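Local coordinates for periplasmic binding protein (Sulfurospirillum deleyianum, PDB 4PAG) that probably serves as the solute-binding component of an ABC transporter, perhaps one for iron chelates or cobalamin-like compounds, and carries a bound histidine, at residues A[79-82]-A[83-86]; A[101-104]-A[105-109]; A[238-241]-A[242-245]; A[302-305]-A[306-310]; A[312-315]-A[316-319]. All blocks are in the same frame, centred on the assembly; numbering follows the deposited sequence.

Contact 1: A[79-82]-A[83-86]; sequences IPNL and EAIL
The methyl CB of Ala84 sits over one face of the Asn81 side-chain amide, 3.3 Å from CG and nearly straight above it, and the backbone N of Ala84 approaches on that same face. At the oxygen end of the amide stands the carboxylate of Glu83, whose OE1 is 3.4 Å from Asn81 OD1, a meeting of two acceptors. This is an N-cap: Asn81 precedes helix 82-88, and its OD1 takes the N-H of Ala84 at 3.2 Å. The donor comes from well out of the amide plane, 64° from it, yet the N-H points fairly straight at the oxygen. Asparagine suits the position because its short side chain, with CG anti to the backbone N (chi1 -170°), bends back over the first turn, where N-H groups lack helical carbonyl partners. The regular bonding starts at the same residue, Ile85 N donating to Asn81 O. Across the cap Pro80 and Ile85 face each other in the manner of a hydrophobic staple, the pair that brackets many helix N-termini. The pyrrolidine ring also packs on Trp74, while buried Leu82 reaches Arg111 and Ile112 of helix 99-112, so one apolar side of the turn is pressed against the neighbouring helix. Glu83 lies on the exposed side, and an acid in the first turn probably interacts favourably with the positive end of the helix dipole. Its OE1 receives a water proton at 2.9 Å, and that water in turn accepts from Leu82 N at 3.0 Å.

Contact 2: A[101-104]-A[105-109]; sequences LNEK and TAKDL
Leu101 O, Asn102 O, Glu103 O and Lys104 O accept in turn from the N-H groups of Thr105, Ala106, Lys107 and Asp108, the unbroken four-residue step of helix 99-112. Leu101 O is gripped twice, for Thr105 OG1 also donates to it at 2.9 Å, from above the carbonyl plane. The hydroxyl can do so because it lies beside its own backbone N (chi1 -61°) and folds back along the helix. A buried threonine thereby satisfies its polar atom within the helix while its remaining surface packs on Thr95 and Trp74. Two salt bridges each span one turn, Glu103 to Lys107 on the exposed surface and Lys104 to Asp108 beside Trp74 and Pro80. Glu103 OE2 meets Lys107 NZ at 3.0 Å, the ammonium approaching from above the carboxylate plane, and the two chains lie alongside each other, pointing the same way. Glutamate extends straight beyond CG, and it is the lysine that bends to reach it. One residue further on, Lys104 bends at chi2 (94°) and chi4, bringing NZ to 3.4 Å from Asp108 OD2, a longer salt bridge than the first, with CE 3.2 Å from the same oxygen. That OD2 also accepts from the indole NE1 of Trp74, in the loop before helix 82-88, a bond that probably helps to hold the carboxylate's direction. Here the helix belongs to a beta-alpha-beta unit, between strands 92-96 and 116-119, with Leu109 set against the first of them. Two acids matched by two lysines balance the charges locally, and the negative charge of Asp108 is probably stabilised by both lysine and indole.

Contact 3: A[238-241]-A[242-245]; sequences YKTV and FREK
Tyr238 and Phe242 form an edge-to-face pair, the edge of the phenylalanine turned toward the tyrosine face, with ring planes at 75° and centroids 5.8 Å apart. Val241 CG1 supports the Phe242 ring at CD2, 3.8 Å away. On the other side of the helix the Arg243 guanidinium lies with one face over Thr240 CA, and a water joins its NH1, at 2.9 Å, to Thr240 OG1. Threonine suits this place because its hydroxyl also bonds back to Thr236 O, one turn earlier, while its methyl CG2 points the same way as the extended Glu244 chain and touches its CD at 3.6 Å. With an alanine in place of Glu244 the carboxylate end is gone, and the Thr240 methyl would probably lose its cover on that side. The backbone positions these groups: Phe242 N bonds to Lys239 O, a three-residue step, whereas Glu244 N meets Thr240 O almost straight (174°) before the chain leaves the helix. Further out, Val258 backs Tyr238, Val241 and Phe242, and the tyrosine ring makes a cation-pi contact with Lys323, a residue of the histidine pocket. This is the tightened last turn of helix 235-243, whose tyrosine side chain lies about 7 Å from the bound histidine, in a second shell behind Lys323.

Contact 4: A[302-305]-A[306-310]; sequences KAFY and QLFFG
Phe304 and Phe308, four residues apart on helix 297-309, form an offset stack, and this is the tight part of the turn. The planes are inclined by only 13° and the centroids lie 4.1 Å apart, with Phe304 CE2 over the Phe308 face, 3.5 Å from CE1. A chi1 of -175° sets the Phe304 ring trans to its own N, on the side where Phe308 lies. Beside it Tyr305 and Phe309 point the same way, and CD2 of Phe309 covers a tyrosine face. Aromatic residues suit this side because Ile278, Leu279 and Phe275 close over it; the Tyr305 hydroxyl is bonded to Ser264 O and Trp268 NE1. An alanine at Phe304 would probably strip the Phe308 ring of its stacking partner and open a gap against helix 277-288. The opposite character belongs to the exposed Gln306, whose CB rests on Lys302 O while its amide reaches toward solvent. Gly310 is the first residue to leave helical angles, with a positive phi (69°) that glycine adopts readily because it has no CB. On the solvent side a water donates to both Ala303 O and Gln306 OE1, 2.8 Å from each.

Contact 5: A[312-315]-A[316-319]; sequences ELSN and EDLK
A capping box opens helix 315-322: Ser314 and Asp317, three residues apart, each use a side chain to hold the other's backbone. Ser314 OG accepts from Asp317 N at 2.9 Å, and Asp317 OD2 accepts from Ser314 N at 3.0 Å. The second bond is nearly straight (167°), although the N-H reaches the oxygen from above the carboxylate plane. Serine fits the N-cap because its hydroxyl sits between its own backbone N and carbonyl carbon (chi1 69°), and from there the oxygen faces the first turn. Aspartate fits three residues later, being just long enough to turn back on the N-H of the cap; its negative charge at this end of the helix is probably favourable as well. With both bonds made, Ser314 can hardly turn without breaking one of them. The main-chain pattern follows at once, Leu318 N bonding to Ser314 O and Lys319 N to Asn315 O. Outside the box Leu313 CD1 meets Leu318 CD2 at 4.1 Å, the two side chains crossing at about a right angle. They are the residues just before the cap and four after it, the positions of a hydrophobic staple, and Leu313 CD2 also lies 3.9 Å from Asp317 CB. Both leucines are buried against helix 297-309, Leu313 on Tyr305 and Leu318 on Lys302, whereas Glu316 and Lys319 stay on the outer surface. Polar box and apolar staple together make a classic helix N-terminus, here starting the short C-terminal helix whose far end supplies Tyr321 and Phe322 to the histidine pocket.

How the contacts relate
The five contacts follow one another in series from the N terminus, each a local turn without intervening residues, so none nests in or crosses another. Contact 1 starts helix 82-88 and contact 2 lies within helix 99-112; they touch, Pro80 CG packing 3.8 Å from Asp108 OD2. Contact 3 ends helix 235-243 far away, its centre about 42 Å from those of both. Contact 4 lies in the last turns of helix 297-309 and contact 5 opens the next helix, 315-322; Lys302 NZ probably bonds to Leu313 O at 2.7 Å, tying helix 297-309 to the loop that leads into helix 315-322. Contacts 3 and 5 belong to helices that both contribute residues to the histidine pocket, whereas contacts 2 and 4 lie on opposite sides of the chain's centre.

Contact 1: A[79-82]-A[83-86]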
# COMPACT_ATOMS: atom_id res chain seq x y z
N ILE A 79 5.68 4.51 -16.72
CA ILE A 79 4.97 5.39 -17.66
C ILE A 79 3.86 4.56 -18.30
O ILE A 79 4.01 3.34 -18.43
CB ILE A 79 5.96 5.95 -18.72
CG1 ILE A 79 5.29 6.99 -19.61
CG2 ILE A 79 6.57 4.81 -19.55
CD1 ILE A 79 6.23 7.74 -20.53
N PRO A 80 2.72 5.18 -18.68
CA PRO A 80 1.65 4.36 -19.27
C PRO A 80 1.88 3.98 -20.73
O PRO A 80 2.47 4.75 -21.48
CB PRO A 80 0.42 5.28 -19.17
CG PRO A 80 1.01 6.65 -19.24
CD PRO A 80 2.27 6.56 -18.43
N ASN A 81 1.41 2.80 -21.12
CA ASN A 81 1.34 2.41 -22.53
C ASN A 81 0.01 2.89 -23.11
O ASN A 81 -0.96 2.14 -23.19
CB ASN A 81 1.48 0.89 -22.67
CG ASN A 81 1.68 0.45 -24.11
OD1 ASN A 81 1.36 1.18 -25.06
ND2 ASN A 81 2.18 -0.76 -24.28
N LEU A 82 -0.02 4.16 -23.52
CA LEU A 82 -1.26 4.81 -23.96
C LEU A 82 -1.94 4.12 -25.14
O LEU A 82 -3.16 3.94 -25.14
CB LEU A 82 -1.00 6.30 -24.26
CG LEU A 82 -0.54 7.14 -23.05
CD1 LEU A 82 -0.30 8.61 -23.42
CD2 LEU A 82 -1.53 7.06 -21.91
N GLU A 83 -1.15 3.70 -26.13
CA GLU A 83 -1.69 3.03 -27.31
C GLU A 83 -2.36 1.72 -26.93
O GLU A 83 -3.45 1.41 -27.41
CB GLU A 83 -0.58 2.76 -28.35
CG GLU A 83 0.11 4.00 -28.90
CD GLU A 83 1.33 4.44 -28.08
OE1 GLU A 83 1.43 4.10 -26.88
OE2 GLU A 83 2.19 5.15 -28.65
N ALA A 84 -1.71 0.95 -26.05
CA ALA A 84 -2.23 -0.34 -25.61
C ALA A 84 -3.48 -0.19 -24.74
O ALA A 84 -4.45 -0.93 -24.88
CB ALA A 84 -1.16 -1.11 -24.85
N ILE A 85 -3.44 0.78 -23.83
CA ILE A 85 -4.61 1.07 -23.01
C ILE A 85 -5.79 1.42 -23.92
O ILE A 85 -6.86 0.83 -23.80
CB ILE A 85 -4.34 2.21 -22.01
CG1 ILE A 85 -3.32 1.75 -20.96
CG2 ILE A 85 -5.62 2.65 -21.32
CD1 ILE A 85 -2.64 2.88 -20.22
N LEU A 86 -5.57 2.35 -24.84
CA LEU A 86 -6.64 2.75 -25.76
C LEU A 86 -7.15 1.55 -26.56
O LEU A 86 -8.36 1.36 -26.70
CB LEU A 86 -6.15 3.85 -26.71
CG LEU A 86 -7.15 4.42 -27.72
CD1 LEU A 86 -8.44 4.87 -27.06
CD2 LEU A 86 -6.50 5.58 -28.48
O HOH W 1 2.28 5.76 -24.62

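Contact 2: A[101-104]-A[105-109]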
# COMPACT_ATOMS: atom_id res chain seq x y z
N LEU A 101 0.84 13.35 -8.96
CA LEU A 101 0.50 12.59 -10.19
C LEU A 101 -0.64 13.17 -11.03
O LEU A 101 -0.77 12.81 -12.20
CB LEU A 101 0.17 11.13 -9.84
CG LEU A 101 1.35 10.33 -9.28
CD1 LEU A 101 0.91 8.97 -8.78
CD2 LEU A 101 2.44 10.17 -10.32
N ASN A 102 -1.46 14.05 -10.47
CA ASN A 102 -2.71 14.44 -11.13
C ASN A 102 -2.52 15.18 -12.46
O ASN A 102 -3.30 14.99 -13.38
CB ASN A 102 -3.60 15.28 -10.19
CG ASN A 102 -4.26 14.44 -9.10
OD1 ASN A 102 -4.40 13.22 -9.22
ND2 ASN A 102 -4.68 15.10 -8.03
N GLU A 103 -1.47 16.01 -12.56
CA GLU A 103 -1.24 16.81 -13.77
C GLU A 103 -1.01 15.92 -14.99
O GLU A 103 -1.76 15.96 -15.97
CB GLU A 103 -0.05 17.77 -13.59
CG GLU A 103 0.18 18.70 -14.78
CD GLU A 103 1.35 19.67 -14.60
OE1 GLU A 103 2.18 19.48 -13.69
OE2 GLU A 103 1.45 20.62 -15.39
N LYS A 104 0.03 15.09 -14.91
CA LYS A 104 0.40 14.19 -15.99
C LYS A 104 -0.73 13.22 -16.33
O LYS A 104 -0.99 12.93 -17.51
CB LYS A 104 1.68 13.42 -15.61
CG LYS A 104 2.07 12.29 -16.55
CD LYS A 104 3.08 12.73 -17.60
CE LYS A 104 3.34 11.63 -18.64
NZ LYS A 104 3.52 10.27 -18.06
N THR A 105 -1.41 12.72 -15.30
CA THR A 105 -2.52 11.80 -15.49
C THR A 105 -3.63 12.48 -16.29
O THR A 105 -4.14 11.92 -17.26
CB THR A 105 -3.10 11.28 -14.14
OG1 THR A 105 -2.09 10.58 -13.40
CG2 THR A 105 -4.27 10.34 -14.40
N ALA A 106 -4.00 13.70 -15.89
CA ALA A 106 -5.08 14.44 -16.57
C ALA A 106 -4.75 14.74 -18.02
O ALA A 106 -5.61 14.60 -18.90
CB ALA A 106 -5.40 15.73 -15.81
N LYS A 107 -3.51 15.17 -18.27
CA LYS A 107 -3.00 15.38 -19.63
C LYS A 107 -3.19 14.15 -20.52
O LYS A 107 -3.80 14.22 -21.59
CB LYS A 107 -1.50 15.70 -19.62
CG LYS A 107 -1.07 17.04 -19.06
CD LYS A 107 0.40 17.30 -19.42
CE LYS A 107 1.19 17.98 -18.31
NZ LYS A 107 0.78 19.39 -18.06
N ASP A 108 -2.66 13.02 -20.07
CA ASP A 108 -2.66 11.79 -20.87
C ASP A 108 -4.05 11.20 -21.05
O ASP A 108 -4.35 10.61 -22.10
CB ASP A 108 -1.75 10.73 -20.24
CG ASP A 108 -0.28 11.10 -20.29
OD1 ASP A 108 0.08 12.08 -20.96
OD2 ASP A 108 0.52 10.39 -19.64
N LEU A 109 -4.90 11.31 -20.03
CA LEU A 109 -6.27 10.83 -20.12
C LEU A 109 -7.06 11.59 -21.19
O LEU A 109 -7.90 11.01 -21.87
CB LEU A 109 -7.00 10.95 -18.79
CG LEU A 109 -6.63 9.96 -17.68
CD1 LEU A 109 -7.39 10.37 -16.42
CD2 LEU A 109 -6.93 8.51 -18.04

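Contact 3: A[238-241]-A[242-245]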
# COMPACT_ATOMS: atom_id res chain seq x y z
N TYR A 238 18.27 -6.09 5.52
CA TYR A 238 17.90 -6.76 6.76
C TYR A 238 18.98 -7.75 7.22
O TYR A 238 19.29 -7.83 8.42
CB TYR A 238 16.55 -7.44 6.60
CG TYR A 238 16.11 -8.20 7.81
CD1 TYR A 238 15.51 -7.54 8.89
CD2 TYR A 238 16.28 -9.57 7.90
CE1 TYR A 238 15.09 -8.24 10.01
CE2 TYR A 238 15.88 -10.27 9.02
CZ TYR A 238 15.29 -9.60 10.07
OH TYR A 238 14.90 -10.32 11.17
N LYS A 239 19.58 -8.47 6.28
CA LYS A 239 20.74 -9.33 6.60
C LYS A 239 21.96 -8.51 6.98
O LYS A 239 22.62 -8.77 7.99
CB LYS A 239 21.11 -10.23 5.41
CG LYS A 239 20.07 -11.25 4.97
CD LYS A 239 19.52 -12.07 6.13
CE LYS A 239 19.44 -13.55 5.81
NZ LYS A 239 20.72 -14.23 6.14
N THR A 240 22.27 -7.50 6.17
CA THR A 240 23.44 -6.65 6.38
C THR A 240 23.47 -6.02 7.76
O THR A 240 24.52 -6.01 8.43
CB THR A 240 23.50 -5.54 5.31
OG1 THR A 240 23.82 -6.13 4.05
CG2 THR A 240 24.55 -4.49 5.64
N VAL A 241 22.32 -5.50 8.21
CA VAL A 241 22.25 -4.73 9.45
C VAL A 241 22.58 -5.58 10.69
O VAL A 241 23.00 -5.04 11.71
CB VAL A 241 20.88 -3.99 9.59
CG1 VAL A 241 19.77 -4.94 9.95
CG2 VAL A 241 20.97 -2.87 10.62
N PHE A 242 22.40 -6.89 10.58
CA PHE A 242 22.79 -7.83 11.65
C PHE A 242 24.14 -8.52 11.42
O PHE A 242 24.70 -9.11 12.36
CB PHE A 242 21.70 -8.87 11.86
CG PHE A 242 20.50 -8.33 12.57
CD1 PHE A 242 20.58 -7.95 13.90
CD2 PHE A 242 19.29 -8.16 11.90
CE1 PHE A 242 19.47 -7.44 14.56
CE2 PHE A 242 18.18 -7.66 12.55
CZ PHE A 242 18.27 -7.29 13.88
N ARG A 243 24.66 -8.46 10.20
CA ARG A 243 25.96 -9.06 9.86
C ARG A 243 27.11 -8.06 10.07
O ARG A 243 28.11 -8.40 10.68
CB ARG A 243 25.95 -9.59 8.43
CG ARG A 243 27.21 -10.34 8.00
CD ARG A 243 27.23 -10.69 6.51
NE ARG A 243 27.21 -9.50 5.65
CZ ARG A 243 26.15 -9.04 4.97
NH1 ARG A 243 24.98 -9.66 5.03
NH2 ARG A 243 26.27 -7.95 4.23
N GLU A 244 26.96 -6.83 9.56
CA GLU A 244 28.02 -5.82 9.64
C GLU A 244 28.12 -5.17 11.03
O GLU A 244 27.13 -4.64 11.56
CB GLU A 244 27.83 -4.73 8.58
CG GLU A 244 28.19 -5.15 7.16
CD GLU A 244 28.06 -4.01 6.15
OE1 GLU A 244 28.31 -4.26 4.96
OE2 GLU A 244 27.70 -2.88 6.54
N LYS A 245 29.32 -5.18 11.59
CA LYS A 245 29.57 -4.72 12.97
C LYS A 245 29.15 -3.26 13.24
O LYS A 245 28.67 -2.94 14.34
CB LYS A 245 31.06 -4.92 13.29
CG LYS A 245 31.48 -4.60 14.72
CD LYS A 245 31.07 -5.70 15.69
CE LYS A 245 30.98 -5.19 17.12
NZ LYS A 245 32.19 -4.43 17.57
O HOH W 2 23.23 -8.82 2.93

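Contact 4: A[302-305]-A[306-310]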
# COMPACT_ATOMS: atom_id res chain seq x y z
N LYS A 302 -4.82 -13.60 9.69
CA LYS A 302 -5.64 -14.72 9.23
C LYS A 302 -6.99 -14.25 8.71
O LYS A 302 -7.40 -14.65 7.63
CB LYS A 302 -5.81 -15.79 10.32
CG LYS A 302 -4.63 -16.74 10.43
CD LYS A 302 -4.75 -17.62 11.67
CE LYS A 302 -3.70 -18.73 11.70
NZ LYS A 302 -4.24 -20.06 11.30
N ALA A 303 -7.66 -13.38 9.47
CA ALA A 303 -8.98 -12.85 9.08
C ALA A 303 -8.89 -11.99 7.82
O ALA A 303 -9.72 -12.09 6.93
CB ALA A 303 -9.60 -12.05 10.21
N PHE A 304 -7.86 -11.16 7.75
CA PHE A 304 -7.67 -10.28 6.61
C PHE A 304 -7.43 -11.09 5.32
O PHE A 304 -8.06 -10.83 4.28
CB PHE A 304 -6.53 -9.30 6.89
CG PHE A 304 -6.32 -8.28 5.81
CD1 PHE A 304 -5.48 -8.55 4.75
CD2 PHE A 304 -6.96 -7.05 5.86
CE1 PHE A 304 -5.29 -7.63 3.75
CE2 PHE A 304 -6.77 -6.11 4.87
CZ PHE A 304 -5.92 -6.41 3.81
N TYR A 305 -6.55 -12.08 5.39
CA TYR A 305 -6.24 -12.89 4.22
C TYR A 305 -7.43 -13.73 3.77
O TYR A 305 -7.64 -13.94 2.56
CB TYR A 305 -4.97 -13.73 4.43
CG TYR A 305 -3.71 -12.98 4.01
CD1 TYR A 305 -3.28 -11.86 4.72
CD2 TYR A 305 -2.99 -13.36 2.89
CE1 TYR A 305 -2.16 -11.16 4.33
CE2 TYR A 305 -1.86 -12.66 2.49
CZ TYR A 305 -1.45 -11.55 3.21
OH TYR A 305 -0.32 -10.84 2.83
N GLN A 306 -8.23 -14.18 4.73
CA GLN A 306 -9.40 -14.99 4.41
C GLN A 306 -10.40 -14.21 3.58
O GLN A 306 -10.86 -14.69 2.54
CB GLN A 306 -10.08 -15.52 5.68
CG GLN A 306 -11.09 -16.64 5.42
CD GLN A 306 -12.48 -16.16 5.02
OE1 GLN A 306 -12.91 -15.05 5.36
NE2 GLN A 306 -13.21 -17.03 4.33
N LEU A 307 -10.70 -13.00 4.01
CA LEU A 307 -11.72 -12.17 3.36
C LEU A 307 -11.18 -11.53 2.08
O LEU A 307 -11.81 -11.62 1.02
CB LEU A 307 -12.23 -11.09 4.32
CG LEU A 307 -13.25 -10.10 3.74
CD1 LEU A 307 -14.52 -10.82 3.30
CD2 LEU A 307 -13.58 -9.00 4.74
N PHE A 308 -10.01 -10.89 2.18
CA PHE A 308 -9.46 -10.15 1.03
C PHE A 308 -8.95 -11.04 -0.09
O PHE A 308 -9.15 -10.73 -1.26
CB PHE A 308 -8.38 -9.14 1.47
CG PHE A 308 -8.96 -7.87 2.04
CD1 PHE A 308 -9.48 -7.85 3.32
CD2 PHE A 308 -9.03 -6.71 1.28
CE1 PHE A 308 -10.03 -6.70 3.85
CE2 PHE A 308 -9.58 -5.56 1.80
CZ PHE A 308 -10.09 -5.55 3.09
N PHE A 309 -8.31 -12.16 0.26
CA PHE A 309 -7.68 -13.03 -0.73
C PHE A 309 -8.35 -14.40 -0.88
O PHE A 309 -8.06 -15.12 -1.83
CB PHE A 309 -6.18 -13.19 -0.42
CG PHE A 309 -5.40 -11.92 -0.59
CD1 PHE A 309 -5.11 -11.44 -1.86
CD2 PHE A 309 -4.97 -11.19 0.51
CE1 PHE A 309 -4.40 -10.25 -2.03
CE2 PHE A 309 -4.26 -10.01 0.35
CZ PHE A 309 -3.98 -9.54 -0.92
N GLY A 310 -9.24 -14.76 0.04
CA GLY A 310 -9.87 -16.08 0.02
C GLY A 310 -8.88 -17.18 0.36
O GLY A 310 -9.01 -18.30 -0.12
O HOH W 3 -12.30 -13.16 7.33

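Contact 5: A[312-315]-A[316-319]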
# COMPACT_ATOMS: atom_id res chain seq x y z
N GLU A 312 -6.65 -19.36 3.31
CA GLU A 312 -6.50 -19.82 4.69
C GLU A 312 -5.03 -20.00 4.98
O GLU A 312 -4.33 -20.64 4.20
CB GLU A 312 -7.18 -21.18 4.87
CG GLU A 312 -8.67 -21.14 4.67
CD GLU A 312 -9.39 -20.52 5.84
OE1 GLU A 312 -8.80 -20.44 6.95
OE2 GLU A 312 -10.55 -20.11 5.66
N LEU A 313 -4.57 -19.47 6.09
CA LEU A 313 -3.17 -19.53 6.45
C LEU A 313 -2.97 -20.46 7.63
O LEU A 313 -3.63 -20.31 8.67
CB LEU A 313 -2.66 -18.13 6.79
CG LEU A 313 -2.67 -17.13 5.63
CD1 LEU A 313 -2.42 -15.73 6.16
CD2 LEU A 313 -1.61 -17.50 4.60
N SER A 314 -2.07 -21.43 7.48
CA SER A 314 -1.65 -22.28 8.58
C SER A 314 -0.67 -21.52 9.47
O SER A 314 -0.16 -20.47 9.08
CB SER A 314 -0.95 -23.53 8.04
OG SER A 314 0.30 -23.18 7.45
N ASN A 315 -0.38 -22.07 10.64
CA ASN A 315 0.64 -21.47 11.50
C ASN A 315 2.02 -21.51 10.85
O ASN A 315 2.82 -20.59 11.02
CB ASN A 315 0.66 -22.13 12.89
CG ASN A 315 -0.57 -21.79 13.72
OD1 ASN A 315 -1.27 -20.81 13.45
ND2 ASN A 315 -0.84 -22.60 14.73
N GLU A 316 2.30 -22.55 10.07
CA GLU A 316 3.55 -22.62 9.33
C GLU A 316 3.61 -21.55 8.23
O GLU A 316 4.67 -20.97 8.00
CB GLU A 316 3.77 -24.02 8.75
CG GLU A 316 5.16 -24.26 8.17
CD GLU A 316 6.29 -24.02 9.17
OE1 GLU A 316 6.10 -24.28 10.38
OE2 GLU A 316 7.37 -23.57 8.74
N ASP A 317 2.48 -21.29 7.57
CA ASP A 317 2.40 -20.20 6.58
C ASP A 317 2.71 -18.85 7.20
O ASP A 317 3.38 -18.02 6.58
CB ASP A 317 1.01 -20.11 5.94
CG ASP A 317 0.68 -21.28 5.06
OD1 ASP A 317 1.62 -21.91 4.53
OD2 ASP A 317 -0.53 -21.56 4.88
N LEU A 318 2.20 -18.62 8.40
CA LEU A 318 2.41 -17.35 9.08
C LEU A 318 3.89 -17.14 9.37
O LEU A 318 4.40 -16.03 9.24
CB LEU A 318 1.61 -17.28 10.37
CG LEU A 318 0.09 -17.14 10.23
CD1 LEU A 318 -0.57 -17.36 11.58
CD2 LEU A 318 -0.30 -15.77 9.67
N LYS A 319 4.56 -18.22 9.75
CA LYS A 319 6.00 -18.19 9.99
C LYS A 319 6.74 -17.96 8.68
O LYS A 319 7.56 -17.05 8.58
CB LYS A 319 6.45 -19.51 10.62
CG LYS A 319 7.90 -19.50 11.08
CD LYS A 319 8.36 -20.88 11.52
CE LYS A 319 9.88 -20.95 11.63
NZ LYS A 319 10.40 -20.09 12.72